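Local coordinates for protein threonine--tRNA ligase catalytic subunit (Aeropyrum pernix, PDB 3A32) that probably catalyses the attachment of threonine to its cognate tRNA, activating the amino acid with ATP, and probably relies on a separate subunit for editing, at residues T201-R205 / E275-G279. Sequence-based numbering, arbitrary orientation.
Sequences TFKVR and EWQMG. With SO4 (sulfate ion), chain C.
Lys203 and Glu275 form the nearest pair of CA atoms, 8.7 Å apart, and the two strand segments run at 57° to each other, so side chains alone close the gap. The Glu275 carboxylate meets Arg205 end-on: NH1 donates to OE1 at 3.0 Å, while NH2 donates to OE2 at 2.6 Å, using the syn lone pair of that oxygen. Guanidinium and carboxylate lie nearly coplanar, their planes 21° apart, and this two-point grip fixes the rotation of both groups. Glu275 OE2 takes a second donor, Lys203 NZ, at 2.9 Å on its anti side, and this donor approaches tilted from the carboxylate plane. Both basic chains leave the strand with CG anti to the backbone N (chi1 179° in each) and bend at chi3, which brings their ends together around the one acid. The two strands are not neighbours: strand 260-268 runs between them in the mixed sheet of the class II synthetase catalytic core, and its Ile264 packs against the side chains of Arg205 and Glu275. Beside the two basic groups, a sulfate ion, probably from the crystallisation liquor, joins the network, receiving Lys203 NZ at O1 (2.8 Å) and Arg205 NH2 at O4 (3.0 Å). A leucine in place of Arg205 would probably leave the Glu275 carboxylate held across this contact by Lys203 alone, free to turn about its CG-CD bond. Elsewhere the contact is apolar and looser: Met278 SD lies at the edge of the Phe202 ring, 4.5 Å from CE1, and Leu189 of helix 174-191 packs against both side chains.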
loop_
_atom_site.group_PDB
_atom_site.type_symbol
_atom_site.label_atom_id
_atom_site.label_comp_id
_atom_site.label_asym_id
_atom_site.label_seq_id
_atom_site.Cartn_x
_atom_site.Cartn_y
_atom_site.Cartn_z
ATOM N N THR A 201 -7.239 -23.251 -21.355
ATOM C CA THR A 201 -6.114 -22.465 -20.864
ATOM C C THR A 201 -5.764 -22.768 -19.413
ATOM O O THR A 201 -4.883 -22.163 -18.848
ATOM C CB THR A 201 -6.349 -20.942 -20.998
ATOM O OG1 THR A 201 -7.352 -20.546 -20.074
ATOM C CG2 THR A 201 -6.804 -20.560 -22.410
ATOM N N PHE A 202 -6.451 -23.699 -18.790
ATOM C CA PHE A 202 -6.335 -23.765 -17.322
ATOM C C PHE A 202 -6.418 -25.208 -16.840
ATOM O O PHE A 202 -7.134 -26.017 -17.428
ATOM C CB PHE A 202 -7.361 -22.849 -16.616
ATOM C CG PHE A 202 -6.870 -22.285 -15.297
ATOM C CD1 PHE A 202 -6.057 -21.127 -15.272
ATOM C CD2 PHE A 202 -7.170 -22.934 -14.087
ATOM C CE1 PHE A 202 -5.548 -20.636 -14.105
ATOM C CE2 PHE A 202 -6.681 -22.429 -12.879
ATOM C CZ PHE A 202 -5.858 -21.231 -12.896
ATOM N N LYS A 203 -5.658 -25.492 -15.788
ATOM C CA LYS A 203 -5.601 -26.791 -15.169
ATOM C C LYS A 203 -5.600 -26.621 -13.632
ATOM O O LYS A 203 -4.946 -25.718 -13.086
ATOM C CB LYS A 203 -4.305 -27.495 -15.671
ATOM C CG LYS A 203 -4.063 -28.851 -15.112
ATOM C CD LYS A 203 -3.248 -29.773 -16.043
ATOM C CE LYS A 203 -1.832 -29.265 -16.213
ATOM N NZ LYS A 203 -0.948 -30.198 -16.983
ATOM N N VAL A 204 -6.311 -27.496 -12.933
ATOM C CA VAL A 204 -6.287 -27.526 -11.487
ATOM C C VAL A 204 -5.623 -28.840 -11.054
ATOM O O VAL A 204 -6.087 -29.911 -11.418
ATOM C CB VAL A 204 -7.723 -27.389 -10.875
ATOM C CG1 VAL A 204 -7.781 -27.994 -9.486
ATOM C CG2 VAL A 204 -8.156 -25.904 -10.821
ATOM N N ARG A 205 -4.552 -28.751 -10.268
ATOM C CA ARG A 205 -3.830 -29.936 -9.819
ATOM C C ARG A 205 -3.973 -30.135 -8.309
ATOM O O ARG A 205 -3.591 -29.270 -7.525
ATOM C CB ARG A 205 -2.339 -29.808 -10.184
ATOM C CG ARG A 205 -1.440 -30.973 -9.747
ATOM C CD ARG A 205 0.040 -30.662 -10.107
ATOM N NE ARG A 205 0.228 -30.911 -11.520
ATOM C CZ ARG A 205 0.781 -30.073 -12.389
ATOM N NH1 ARG A 205 1.281 -28.898 -11.998
ATOM N NH2 ARG A 205 0.847 -30.439 -13.670
ATOM N N GLU A 275 3.306 -25.082 -18.648
ATOM C CA GLU A 275 2.516 -24.682 -17.467
ATOM C C GLU A 275 3.056 -23.391 -16.901
ATOM O O GLU A 275 4.269 -23.170 -16.910
ATOM C CB GLU A 275 2.565 -25.716 -16.375
ATOM C CG GLU A 275 2.000 -27.054 -16.760
ATOM C CD GLU A 275 1.912 -27.968 -15.567
ATOM O OE1 GLU A 275 2.286 -27.543 -14.431
ATOM O OE2 GLU A 275 1.459 -29.118 -15.777
ATOM N N TRP A 276 2.144 -22.543 -16.439
ATOM C CA TRP A 276 2.486 -21.342 -15.694
ATOM C C TRP A 276 1.796 -21.491 -14.333
ATOM O O TRP A 276 0.588 -21.227 -14.233
ATOM C CB TRP A 276 1.986 -20.079 -16.437
ATOM C CG TRP A 276 2.086 -18.780 -15.680
ATOM C CD1 TRP A 276 2.618 -18.571 -14.418
ATOM C CD2 TRP A 276 1.683 -17.489 -16.158
ATOM N NE1 TRP A 276 2.533 -17.226 -14.071
ATOM C CE2 TRP A 276 1.999 -16.536 -15.135
ATOM C CE3 TRP A 276 1.078 -17.038 -17.358
ATOM C CZ2 TRP A 276 1.719 -15.171 -15.269
ATOM C CZ3 TRP A 276 0.798 -15.688 -17.492
ATOM C CH2 TRP A 276 1.109 -14.764 -16.442
ATOM N N GLN A 277 2.543 -21.915 -13.309
ATOM C CA GLN A 277 1.970 -22.114 -11.987
ATOM C C GLN A 277 1.752 -20.778 -11.288
ATOM O O GLN A 277 2.618 -19.878 -11.311
ATOM C CB GLN A 277 2.825 -23.043 -11.093
ATOM C CG GLN A 277 2.003 -23.638 -9.887
ATOM C CD GLN A 277 2.674 -24.802 -9.229
ATOM O OE1 GLN A 277 3.271 -24.632 -8.179
ATOM N NE2 GLN A 277 2.592 -26.016 -9.839
ATOM N N MET A 278 0.580 -20.653 -10.678
ATOM C CA MET A 278 0.186 -19.414 -9.996
ATOM C C MET A 278 0.029 -19.671 -8.483
ATOM O O MET A 278 0.979 -20.215 -7.869
ATOM C CB MET A 278 -1.071 -18.829 -10.647
ATOM C CG MET A 278 -0.750 -18.401 -12.045
ATOM S SD MET A 278 -2.160 -17.898 -13.011
ATOM C CE MET A 278 -1.357 -17.356 -14.491
ATOM N N GLY A 279 -1.136 -19.340 -7.909
ATOM C CA GLY A 279 -1.332 -19.486 -6.463
ATOM C C GLY A 279 -1.651 -20.935 -6.080
ATOM O O GLY A 279 -1.603 -21.824 -6.933
HETATM S S SO4 C . -0.804 -33.582 -16.328
HETATM O O1 SO4 C . -1.933 -32.805 -16.847
HETATM O O2 SO4 C . -1.304 -34.714 -15.553
HETATM O O3 SO4 C . -0.070 -34.083 -17.489
HETATM O O4 SO4 C . 0.070 -32.782 -15.448
#